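Local coordinates for protein HTH-type transcriptional regulator AscG (Escherichia coli, PDB 3BRQ) that represses transcription of the cryptic asc operon by binding DNA as a regulator of the LacI family, at residues Ser62-Glu65 against Glu66-Ala69. Sequence-based numbering, arbitrary orientation.
Sequences SAEE and ERQA
Four successive i to i+4 bonds wind Ser62-Glu65 onto Glu66-Ala69 as the first turns of a helix, from Glu66 N to Ser62 O (3.1 Å) through to Ala69 N on Glu65 O (2.9 Å). Ser62 is the N-cap. Its OG accepts from Glu65 N at 3.2 Å and donates to Glu65 OE1 at 2.9 Å, approaching that oxygen from above the carboxylate plane. His61 N adds a weak hydrogen bond to the same OE1.

On the outer surface, Glu64 serves two residues of the following turn. CG lies anti to the backbone N (chi1 176°) and the bend at chi2 (66°) turns the carboxylate forward along the helix, toward Gln68. OE2 offers its anti lone pair to Gln68 NE2 at 2.8 Å, with the amide turned steeply, 74°, against the carboxylate. OE1 forms a longer salt bridge to Arg67 NH1 (3.3 Å), whose hydrogen bond is weak; the other terminal nitrogen, NH2, pairs with Glu92.

Glu66 is buried. Its chain runs out past the first carbonyl, CG lying 3.3 Å from Ser62 O, and the carboxylate is gripped by Thr27 OG1 and by the backbone N-H groups of Arg86, Phe87 and Leu88, donors that would be expected to stabilise its negative charge. The example thus combines a serine N-cap whose hydroxyl also holds the Glu65 carboxylate, an exposed i to i+3 and i to i+4 polar network and a buried acid held by Arg86-Leu88 and Thr27, in a helix following the edge strand 53-60 in the parallel alpha/beta fold of a LacI-family, periplasmic-binding-protein-like subdomain.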
loop_
_atom_site.group_PDB
_atom_site.type_symbol
_atom_site.label_atom_id
_atom_site.label_comp_id
_atom_site.label_asym_id
_atom_site.label_seq_id
_atom_site.Cartn_x
_atom_site.Cartn_y
_atom_site.Cartn_z
ATOM N N SER B 62 -9.227 11.519 13.610
ATOM C CA SER B 62 -9.171 12.751 14.427
ATOM C C SER B 62 -8.384 12.470 15.715
ATOM O O SER B 62 -8.205 11.327 16.060
ATOM C CB SER B 62 -10.591 13.180 14.757
ATOM O OG SER B 62 -11.191 12.217 15.612
ATOM N N ALA B 63 -7.957 13.499 16.453
ATOM C CA ALA B 63 -7.278 13.273 17.745
ATOM C C ALA B 63 -8.166 12.499 18.723
ATOM O O ALA B 63 -7.713 11.528 19.389
ATOM C CB ALA B 63 -6.858 14.640 18.404
ATOM N N GLU B 64 -9.418 12.960 18.859
ATOM C CA GLU B 64 -10.371 12.336 19.756
ATOM C C GLU B 64 -10.584 10.847 19.482
ATOM O O GLU B 64 -10.645 10.040 20.419
ATOM C CB GLU B 64 -11.726 13.085 19.727
ATOM C CG GLU B 64 -12.846 12.401 20.600
ATOM C CD GLU B 64 -12.571 12.404 22.098
ATOM O OE1 GLU B 64 -11.881 13.337 22.593
ATOM O OE2 GLU B 64 -13.120 11.505 22.799
ATOM N N GLU B 65 -10.667 10.463 18.224
ATOM C CA GLU B 65 -10.871 9.049 17.919
ATOM C C GLU B 65 -9.574 8.203 18.117
ATOM O O GLU B 65 -9.647 7.018 18.445
ATOM C CB GLU B 65 -11.372 8.905 16.491
ATOM C CG GLU B 65 -12.896 9.139 16.313
ATOM C CD GLU B 65 -13.309 9.520 14.890
ATOM O OE1 GLU B 65 -12.549 10.142 14.103
ATOM O OE2 GLU B 65 -14.447 9.220 14.558
ATOM N N GLU B 66 -8.396 8.813 17.901
ATOM C CA GLU B 66 -7.142 8.131 18.196
ATOM C C GLU B 66 -7.063 7.806 19.669
ATOM O O GLU B 66 -6.748 6.684 20.014
ATOM C CB GLU B 66 -5.931 8.949 17.733
ATOM C CG GLU B 66 -5.803 9.077 16.198
ATOM C CD GLU B 66 -4.790 10.142 15.776
ATOM O OE1 GLU B 66 -4.407 10.996 16.640
ATOM O OE2 GLU B 66 -4.388 10.167 14.586
ATOM N N ARG B 67 -7.392 8.781 20.525
ATOM C CA ARG B 67 -7.498 8.557 21.952
ATOM C C ARG B 67 -8.528 7.461 22.359
ATOM O O ARG B 67 -8.212 6.569 23.167
ATOM C CB ARG B 67 -7.820 9.891 22.598
ATOM C CG ARG B 67 -7.994 9.888 24.071
ATOM C CD ARG B 67 -8.768 11.162 24.457
ATOM N NE ARG B 67 -7.844 12.266 24.563
ATOM C CZ ARG B 67 -7.769 13.338 23.774
ATOM N NH1 ARG B 67 -8.600 13.542 22.754
ATOM N NH2 ARG B 67 -6.830 14.240 24.041
ATOM N N GLN B 68 -9.723 7.498 21.760
ATOM C CA GLN B 68 -10.731 6.505 22.070
ATOM C C GLN B 68 -10.285 5.102 21.653
ATOM O O GLN B 68 -10.651 4.121 22.292
ATOM C CB GLN B 68 -12.063 6.806 21.366
ATOM C CG GLN B 68 -12.786 8.002 21.979
ATOM C CD GLN B 68 -13.975 8.437 21.127
ATOM O OE1 GLN B 68 -14.331 7.756 20.133
ATOM N NE2 GLN B 68 -14.597 9.579 21.499
ATOM N N ALA B 69 -9.532 5.007 20.573
ATOM C CA ALA B 69 -9.058 3.674 20.058
ATOM C C ALA B 69 -8.012 3.069 21.018
ATOM O O ALA B 69 -7.967 1.857 21.243
ATOM C CB ALA B 69 -8.447 3.855 18.671
#